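Local coordinates for serine protease inhibitor 1 (Coprinopsis cinerea, PDB 3VWC), which probably inhibits serine-type endopeptidases, as a small single-chain beta-trefoil protein of the I66 peptidase inhibitor family, at residues G5-T10 / F141-V146; Y55-K60 / W84-Q89. All coordinates share one frame; numbering follows the deposited sequence. Where two conformers were deposited one is given.

Overall arrangement
The chain enters the beta-trefoil through strand 5-11, which pairs with strand 46-51 on one edge; its other edge is filled only when strand 141-145 returns. Contact 1 therefore closes a loop that spans nearly the whole protein, with 130 residues between segments 5-10 and 141-146. Contact 2 is nested inside that loop. There strand 54-59 leads through strands 62-67 and 70-73 to strand 84-88, whose Trp84 comes back to meet Tyr55 at one bridge. Contact 1 thus joins the two ends of the chain, while contact 2 ties together two strands from its middle. Their centres lie about 10 Å apart, and their nearest atoms about 5 Å apart without touching.

Contact 1. Residues G5-T10 / F141-V146; sequences GTYEVT and FTFTQV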
ATOM      1  N   GLY A   5       6.354 -11.775  -5.444  1.00 18.08           N
ATOM      2  CA  GLY A   5       7.528 -11.988  -4.620  1.00 19.33           C
ATOM      3  C   GLY A   5       7.419 -11.120  -3.383  1.00 15.67           C
ATOM      4  O   GLY A   5       6.322 -10.684  -3.020  1.00 16.92           O
ATOM      5  N   THR A   6       8.563 -10.861  -2.776  1.00 17.56           N
ATOM      6  CA  THR A   6       8.624 -10.226  -1.465  1.00 18.25           C
ATOM      7  C   THR A   6       9.332  -8.874  -1.653  1.00 18.78           C
ATOM      8  O   THR A   6      10.385  -8.789  -2.309  1.00 17.76           O
ATOM      9  CB  THR A   6       9.429 -11.106  -0.441  1.00 21.73           C
ATOM     10  OG1 THR A   6       8.736 -12.340  -0.203  1.00 24.02           O
ATOM     11  CG2 THR A   6       9.636 -10.378   0.874  1.00 26.13           C
ATOM     12  N   TYR A   7       8.726  -7.816  -1.091  1.00 15.82           N
ATOM     13  CA  TYR A   7       9.106  -6.413  -1.356  1.00 15.13           C
ATOM     14  C   TYR A   7       9.147  -5.543  -0.109  1.00 15.96           C
ATOM     15  O   TYR A   7       8.231  -5.621   0.721  1.00 19.98           O
ATOM     16  CB  TYR A   7       8.068  -5.776  -2.291  1.00 17.64           C
ATOM     17  CG  TYR A   7       8.113  -6.326  -3.693  1.00 10.89           C
ATOM     18  CD1 TYR A   7       8.873  -5.727  -4.690  1.00 12.56           C
ATOM     19  CD2 TYR A   7       7.347  -7.452  -4.040  1.00 12.98           C
ATOM     20  CE1 TYR A   7       8.906  -6.209  -5.962  1.00 12.64           C
ATOM     21  CE2 TYR A   7       7.375  -7.951  -5.339  1.00 15.88           C
ATOM     22  CZ  TYR A   7       8.140  -7.319  -6.287  1.00 15.21           C
ATOM     23  OH  TYR A   7       8.204  -7.773  -7.582  1.00 17.04           O
ATOM     24  N   GLU A   8      10.073  -4.586  -0.090  1.00 15.83           N
ATOM     25  CA  GLU A   8       9.996  -3.446   0.830  1.00 15.12           C
ATOM     26  C   GLU A   8       9.234  -2.344   0.109  1.00 15.72           C
ATOM     27  O   GLU A   8       9.293  -2.254  -1.117  1.00 15.57           O
ATOM     28  CB  GLU A   8      11.389  -2.922   1.170  1.00 23.71           C
ATOM     29  CG  GLU A   8      12.177  -3.864   2.068  1.00 33.69           C
ATOM     30  CD  GLU A   8      13.156  -3.119   2.970  1.00 40.98           C
ATOM     31  OE1 GLU A   8      13.555  -1.984   2.616  1.00 45.18           O
ATOM     32  OE2 GLU A   8      13.496  -3.656   4.049  1.00 47.62           O
ATOM     33  N   VAL A   9       8.341  -1.697   0.829  1.00 14.06           N
ATOM     34  CA  VAL A   9       7.473  -0.679   0.206  1.00 11.23           C
ATOM     35  C   VAL A   9       7.638   0.672   0.884  1.00 12.73           C
ATOM     36  O   VAL A   9       7.489   0.749   2.096  1.00 12.50           O
ATOM     37  CB  VAL A   9       5.990  -1.102   0.264  1.00 12.79           C
ATOM     38  CG1 VAL A   9       5.086  -0.069  -0.402  1.00 13.90           C
ATOM     39  CG2 VAL A   9       5.805  -2.467  -0.330  1.00 15.08           C
ATOM     40  N   THR A  10       7.987   1.722   0.139  1.00 11.56           N
ATOM     41  CA  THR A  10       8.063   3.075   0.704  1.00 11.37           C
ATOM     42  C   THR A  10       7.144   4.022  -0.054  1.00 13.03           C
ATOM     43  O   THR A  10       6.778   3.769  -1.203  1.00 11.65           O
ATOM     44  CB  THR A  10       9.477   3.659   0.590  1.00 11.64           C
ATOM     45  OG1 THR A  10       9.929   3.545  -0.780  1.00 13.87           O
ATOM     46  CG2 THR A  10      10.422   2.872   1.505  1.00 14.76           C
ATOM     47  N   PHE A 141       4.221   4.619  -4.788  1.00 10.14           N
ATOM     48  CA  PHE A 141       4.962   3.780  -3.856  1.00 10.75           C
ATOM     49  C   PHE A 141       6.112   3.111  -4.589  1.00 12.37           C
ATOM     50  O   PHE A 141       5.929   2.604  -5.675  1.00 10.90           O
ATOM     51  CB  PHE A 141       3.977   2.739  -3.324  1.00 10.41           C
ATOM     52  CG  PHE A 141       2.878   3.370  -2.557  1.00  9.41           C
ATOM     53  CD1 PHE A 141       1.781   3.918  -3.224  1.00  9.80           C
ATOM     54  CD2 PHE A 141       3.032   3.692  -1.215  1.00  8.90           C
ATOM     55  CE1 PHE A 141       0.793   4.643  -2.540  1.00  9.31           C
ATOM     56  CE2 PHE A 141       2.046   4.367  -0.544  1.00  9.21           C
ATOM     57  CZ  PHE A 141       0.956   4.901  -1.193  1.00  8.85           C
ATOM     58  N   THR A 142       7.254   2.990  -3.918  1.00  9.99           N
ATOM     59  CA  THR A 142       8.372   2.225  -4.448  1.00  9.08           C
ATOM     60  C   THR A 142       8.377   0.817  -3.891  1.00  9.06           C
ATOM     61  O   THR A 142       8.369   0.652  -2.646  1.00 11.20           O
ATOM     62  CB  THR A 142       9.707   2.904  -4.142  1.00 11.38           C
ATOM     63  OG1 THR A 142       9.685   4.239  -4.644  1.00 12.64           O
ATOM     64  CG2 THR A 142      10.895   2.187  -4.823  1.00 14.49           C
ATOM     65  N   PHE A 143       8.222  -0.182  -4.747  1.00 10.78           N
ATOM     66  CA  PHE A 143       8.236  -1.599  -4.322  1.00 11.69           C
ATOM     67  C   PHE A 143       9.601  -2.138  -4.736  1.00 14.76           C
ATOM     68  O   PHE A 143       9.897  -2.210  -5.940  1.00 15.41           O
ATOM     69  CB  PHE A 143       7.176  -2.414  -5.056  1.00 12.00           C
ATOM     70  CG  PHE A 143       5.801  -2.326  -4.467  1.00  9.25           C
ATOM     71  CD1 PHE A 143       5.064  -1.129  -4.488  1.00 12.48           C
ATOM     72  CD2 PHE A 143       5.205  -3.453  -3.925  1.00 14.32           C
ATOM     73  CE1 PHE A 143       3.744  -1.069  -3.998  1.00 12.38           C
ATOM     74  CE2 PHE A 143       3.914  -3.411  -3.429  1.00 13.51           C
ATOM     75  CZ  PHE A 143       3.176  -2.210  -3.430  1.00 11.45           C
ATOM     76  N   THR A 144      10.445  -2.444  -3.747  1.00 13.96           N
ATOM     77  CA  THR A 144      11.812  -2.902  -4.015  1.00 16.91           C
ATOM     78  C   THR A 144      11.950  -4.368  -3.602  1.00 14.29           C
ATOM     79  O   THR A 144      11.748  -4.724  -2.427  1.00 16.96           O
ATOM     80  CB  THR A 144      12.863  -2.063  -3.264  1.00 16.45           C
ATOM     81  OG1 THR A 144      12.714  -0.675  -3.612  1.00 19.81           O
ATOM     82  CG2 THR A 144      14.239  -2.484  -3.695  1.00 20.70           C
ATOM     83  N   GLN A 145      12.172  -5.228  -4.600  1.00 18.33           N
ATOM     84  CA  GLN A 145      12.234  -6.670  -4.393  1.00 22.56           C
ATOM     85  C   GLN A 145      13.411  -7.036  -3.503  1.00 23.86           C
ATOM     86  O   GLN A 145      14.528  -6.561  -3.714  1.00 25.59           O
ATOM     87  CB  GLN A 145      12.346  -7.395  -5.725  1.00 25.48           C
ATOM     88  CG  GLN A 145      12.096  -8.894  -5.560  1.00 30.00           C
ATOM     89  CD  GLN A 145      11.803  -9.578  -6.873  1.00 37.68           C
ATOM     90  OE1 GLN A 145      12.029  -9.015  -7.949  1.00 36.38           O
ATOM     91  NE2 GLN A 145      11.332 -10.816  -6.793  1.00 37.77           N
ATOM     92  N   VAL A 146      13.147  -7.862  -2.497  1.00 28.00           N
ATOM     93  CA  VAL A 146      14.181  -8.291  -1.555  1.00 33.11           C
ATOM     94  C   VAL A 146      15.147  -9.269  -2.236  1.00 37.14           C
ATOM     95  O   VAL A 146      14.735 -10.082  -3.072  1.00 38.62           O
ATOM     96  CB  VAL A 146      13.554  -8.952  -0.316  1.00 34.25           C
ATOM     97  CG1 VAL A 146      14.608  -9.723   0.479  1.00 40.98           C
ATOM     98  CG2 VAL A 146      12.853  -7.905   0.551  1.00 30.98           C
TER
HETATM   99  O   HOH W   1      10.746 -12.182  -3.970  1.00 28.55           O
HETATM  100  O   HOH W   2       9.284   5.752  -2.430  1.00 15.33           O
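Thr10 O accepts a hydrogen bond from Thr142 N at 2.9 Å and has a CA-H...O contact with Phe141 CA at 3.2 Å. Thr10 N returns the bond to Thr142 O, Glu8 and Thr144 form the next hydrogen-bonded pair, and Val146 N adds a nearly straight bond (175°) to Thr6 O. Between these antiparallel rungs sit the non-hydrogen-bonded pairs Tyr7-Gln145 and Val9-Phe143, whose side chains share one face. Val9 CG2 lies over a face of the Phe143 ring, 3.9 Å from its centroid. Phe143 presents its edge to the face of Tyr7 in a T-shaped pair (planes at 70°). Gln145, with CG anti to its backbone N (chi1 -167°), lays that CG over one face of the Tyr7 ring, toward the rim, while CB comes 3.6 Å from Tyr7 CE1; OE1 is bonded to Lys3 NZ and Tyr7 OH to Lys3 O. On the sheet face of Glu8 and Thr144, Thr10 OG1 packs 3.4 Å from Thr142 CB, and one water links both threonine hydroxyls. A second bridges Thr6 N and Gln145 NE2. This pairing of first and last strands closes the beta-trefoil; strand 46-51 flanks 5-11, and strand 96-101 flanks 141-145.

Contact 2. Residues Y55-K60 / W84-Q89; sequences YILYCK and WIVTHQ
Strands 55-59 and 84-88 meet at about a right angle (91°) and share a single antiparallel bridge, Tyr55 with Trp84, before they diverge. Both bonds of this hydrogen-bonded pair lie in the carbonyl planes: Trp84 N gives 2.7 Å to Tyr55 O, and Tyr55 N gives a more bent 2.8 Å bond to Trp84 O. Between the splayed strands four buried side chains fill the trefoil interior. In the conformer given, the CD1 methyl of Leu57 reaches Trp84 CG at 3.7 Å, the two side chains crossing at about a right angle, and approaches Val86 CG2 at 4.2 Å. That same valine methyl lies 4.1 Å from Tyr55 CD2, joining leucine and tyrosine. Trp84 O sits at the edge of the Tyr55 ring, near its plane. A water accepts the N-H of Leu57 N at 2.9 Å; Trp84 NE1 is bonded chiefly to Val64 O and only weakly to this water, which lies in the indole plane. The tyrosine hydroxyl is held by Ile2 N. Strand 54-59 lies between 46-51 and 62-67 in the sheet, Val48 touching Tyr55 and Leu57, while strand 96-101 runs beside 84-88, its Val99 and Phe97 touching Trp84 and Val86.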
ATOM      1  N   TYR A  55      -3.822  -8.682  -7.638  1.00 16.28           N
ATOM      2  CA  TYR A  55      -2.845  -9.096  -6.630  1.00 14.57           C
ATOM      3  C   TYR A  55      -3.437  -9.015  -5.244  1.00 14.34           C
ATOM      4  O   TYR A  55      -4.350  -8.206  -4.978  1.00 15.05           O
ATOM      5  CB  TYR A  55      -1.570  -8.239  -6.687  1.00 15.68           C
ATOM      6  CG  TYR A  55      -0.876  -8.366  -8.021  1.00 12.92           C
ATOM      7  CD1 TYR A  55       0.102  -9.343  -8.223  1.00 16.20           C
ATOM      8  CD2 TYR A  55      -1.213  -7.519  -9.068  1.00 17.54           C
ATOM      9  CE1 TYR A  55       0.681  -9.532  -9.507  1.00 18.15           C
ATOM     10  CE2 TYR A  55      -0.659  -7.701 -10.352  1.00 15.08           C
ATOM     11  CZ  TYR A  55       0.301  -8.667 -10.546  1.00 15.79           C
ATOM     12  OH  TYR A  55       0.879  -8.804 -11.797  1.00 18.78           O
ATOM     13  N   ILE A  56      -2.978  -9.934  -4.399  1.00 13.39           N
ATOM     14  CA  ILE A  56      -3.237  -9.847  -2.964  0.70 15.40           C
ATOM     15  C   ILE A  56      -1.943  -9.469  -2.267  1.00 12.71           C
ATOM     16  O   ILE A  56      -0.883  -9.935  -2.625  1.00 12.85           O
ATOM     17  CB  ILE A  56      -3.758 -11.186  -2.374  0.70 15.76           C
ATOM     18  CG1 ILE A  56      -4.974 -11.673  -3.137  0.70 17.21           C
ATOM     19  CG2 ILE A  56      -4.074 -11.008  -0.881  0.70 15.32           C
ATOM     20  CD1 ILE A  56      -5.391 -13.073  -2.754  0.70 27.24           C
ATOM     21  N   LEU A  57      -2.015  -8.516  -1.318  1.00 11.97           N
ATOM     22  CA  LEU A  57      -0.814  -7.939  -0.747  0.70 12.16           C
ATOM     23  C   LEU A  57      -0.792  -8.177   0.766  1.00 10.05           C
ATOM     24  O   LEU A  57      -1.703  -7.733   1.471  1.00 11.88           O
ATOM     25  CB  LEU A  57      -0.777  -6.415  -1.048  0.70 11.32           C
ATOM     26  CG  LEU A  57      -0.887  -6.104  -2.565  0.70 10.39           C
ATOM     27  CD1 LEU A  57      -1.212  -4.613  -2.814  0.70  9.08           C
ATOM     28  CD2 LEU A  57       0.398  -6.449  -3.226  0.70 17.20           C
ATOM     29  N   TYR A  58       0.289  -8.782   1.227  1.00 12.39           N
ATOM     30  CA  TYR A  58       0.348  -9.223   2.624  1.00 11.79           C
ATOM     31  C   TYR A  58       1.381  -8.421   3.411  1.00 10.82           C
ATOM     32  O   TYR A  58       2.524  -8.305   2.998  1.00 12.93           O
ATOM     33  CB  TYR A  58       0.632 -10.734   2.750  1.00 12.14           C
ATOM     34  CG  TYR A  58      -0.482 -11.667   2.303  1.00 12.83           C
ATOM     35  CD1 TYR A  58      -1.448 -12.158   3.204  1.00 16.52           C
ATOM     36  CD2 TYR A  58      -0.602 -12.012   0.970  1.00 18.38           C
ATOM     37  CE1 TYR A  58      -2.459 -13.021   2.777  1.00 20.82           C
ATOM     38  CE2 TYR A  58      -1.590 -12.883   0.540  1.00 17.14           C
ATOM     39  CZ  TYR A  58      -2.528 -13.374   1.446  1.00 21.79           C
ATOM     40  OH  TYR A  58      -3.573 -14.184   0.993  1.00 18.53           O
ATOM     41  N   CYS A  59       0.957  -7.952   4.594  1.00 12.44           N
ATOM     42  CA  CYS A  59       1.830  -7.265   5.538  1.00 13.96           C
ATOM     43  C   CYS A  59       1.767  -7.954   6.893  1.00 14.75           C
ATOM     44  O   CYS A  59       0.726  -8.009   7.553  1.00 17.84           O
ATOM     45  CB  CYS A  59       1.444  -5.789   5.675  1.00 13.69           C
ATOM     46  SG  CYS A  59       2.542  -4.825   6.753  1.00 14.49           S
ATOM     47  N   LYS A  60       2.949  -8.348   7.326  1.00 17.83           N
ATOM     48  CA  LYS A  60       3.096  -9.236   8.478  1.00 18.77           C
ATOM     49  C   LYS A  60       2.088 -10.393   8.442  1.00 20.73           C
ATOM     50  O   LYS A  60       1.512 -10.788   9.461  1.00 21.39           O
ATOM     51  CB  LYS A  60       3.032  -8.430   9.777  1.00 21.36           C
ATOM     52  CG  LYS A  60       4.250  -7.539   9.891  1.00 21.49           C
ATOM     53  CD  LYS A  60       4.282  -6.754  11.199  1.00 23.04           C
ATOM     54  CE  LYS A  60       5.532  -5.874  11.298  1.00 25.36           C
ATOM     55  NZ  LYS A  60       5.647  -5.178  12.650  1.00 25.56           N
ATOM     56  N   TRP A  84      -6.020  -6.096  -5.525  1.00 10.90           N
ATOM     57  CA  TRP A  84      -5.416  -4.792  -5.943  1.00 10.30           C
ATOM     58  C   TRP A  84      -4.789  -4.882  -7.335  1.00 10.66           C
ATOM     59  O   TRP A  84      -4.190  -5.926  -7.706  1.00 12.76           O
ATOM     60  CB  TRP A  84      -4.301  -4.411  -4.950  1.00 11.05           C
ATOM     61  CG  TRP A  84      -4.828  -4.293  -3.531  1.00 12.50           C
ATOM     62  CD1 TRP A  84      -4.889  -5.291  -2.606  1.00 12.42           C
ATOM     63  CD2 TRP A  84      -5.447  -3.146  -2.938  1.00  9.52           C
ATOM     64  NE1 TRP A  84      -5.473  -4.821  -1.444  1.00  9.50           N
ATOM     65  CE2 TRP A  84      -5.823  -3.505  -1.617  1.00  8.75           C
ATOM     66  CE3 TRP A  84      -5.698  -1.830  -3.388  1.00 10.50           C
ATOM     67  CZ2 TRP A  84      -6.474  -2.626  -0.752  1.00 10.97           C
ATOM     68  CZ3 TRP A  84      -6.363  -0.930  -2.503  1.00  9.92           C
ATOM     69  CH2 TRP A  84      -6.700  -1.339  -1.174  1.00  8.31           C
ATOM     70  N   ILE A  85      -4.921  -3.773  -8.056  1.00 11.17           N
ATOM     71  CA  ILE A  85      -4.304  -3.593  -9.376  1.00 13.26           C
ATOM     72  C   ILE A  85      -3.032  -2.783  -9.104  1.00 12.31           C
ATOM     73  O   ILE A  85      -3.079  -1.653  -8.546  1.00 11.09           O
ATOM     74  CB  ILE A  85      -5.269  -2.844 -10.318  1.00 14.72           C
ATOM     75  CG1 ILE A  85      -6.596  -3.613 -10.480  1.00 15.13           C
ATOM     76  CG2 ILE A  85      -4.606  -2.540 -11.710  1.00 16.29           C
ATOM     77  CD1 ILE A  85      -6.484  -5.013 -11.034  1.00 24.46           C
ATOM     78  N   VAL A  86      -1.893  -3.394  -9.401  1.00 13.20           N
ATOM     79  CA  VAL A  86      -0.602  -2.819  -9.099  1.00  9.92           C
ATOM     80  C   VAL A  86       0.068  -2.458 -10.426  1.00 13.56           C
ATOM     81  O   VAL A  86       0.328  -3.343 -11.244  1.00 16.49           O
ATOM     82  CB  VAL A  86       0.263  -3.736  -8.243  1.00 12.96           C
ATOM     83  CG1 VAL A  86       1.589  -3.072  -7.914  1.00 14.24           C
ATOM     84  CG2 VAL A  86      -0.490  -4.152  -6.928  1.00 12.48           C
ATOM     85  N   THR A  87       0.273  -1.157 -10.664  1.00  9.83           N
ATOM     86  CA  THR A  87       0.662  -0.755 -12.018  1.00 10.48           C
ATOM     87  C   THR A  87       1.975   0.021 -11.959  1.00 12.46           C
ATOM     88  O   THR A  87       2.054   1.054 -11.262  1.00 11.73           O
ATOM     89  CB  THR A  87      -0.416   0.170 -12.600  1.00 10.22           C
ATOM     90  OG1 THR A  87      -1.711  -0.482 -12.563  1.00 14.14           O
ATOM     91  CG2 THR A  87      -0.116   0.450 -14.076  1.00 13.18           C
ATOM     92  N   HIS A  88       2.933  -0.344 -12.806  1.00 12.70           N
ATOM     93  CA  HIS A  88       4.166   0.406 -12.934  1.00 10.27           C
ATOM     94  C   HIS A  88       3.833   1.817 -13.473  1.00 11.69           C
ATOM     95  O   HIS A  88       3.042   1.961 -14.436  1.00 12.95           O
ATOM     96  CB  HIS A  88       5.053  -0.235 -14.010  1.00 14.29           C
ATOM     97  CG  HIS A  88       6.005  -1.258 -13.491  1.00 15.43           C
ATOM     98  ND1 HIS A  88       7.238  -0.922 -12.964  1.00 21.76           N
ATOM     99  CD2 HIS A  88       5.955  -2.610 -13.501  1.00 23.38           C
ATOM    100  CE1 HIS A  88       7.884  -2.026 -12.633  1.00 28.35           C
ATOM    101  NE2 HIS A  88       7.132  -3.063 -12.955  1.00 21.97           N
ATOM    102  N   GLN A  89       4.503   2.813 -12.916  1.00 10.46           N
ATOM    103  CA  GLN A  89       4.482   4.185 -13.462  1.00  9.31           C
ATOM    104  C   GLN A  89       5.916   4.603 -13.749  1.00  8.51           C
ATOM    105  O   GLN A  89       6.516   5.371 -13.002  1.00 11.41           O
ATOM    106  CB  GLN A  89       3.805   5.175 -12.502  1.00 11.19           C
ATOM    107  CG  GLN A  89       2.419   4.697 -12.026  1.00 10.66           C
ATOM    108  CD  GLN A  89       1.393   4.643 -13.156  1.00 13.94           C
ATOM    109  OE1 GLN A  89       1.586   5.225 -14.248  1.00 13.98           O
ATOM    110  NE2 GLN A  89       0.280   3.910 -12.918  1.00 13.61           N
TER
HETATM  111  O   HOH W   3      -4.652  -7.686  -0.342  1.00 12.49           O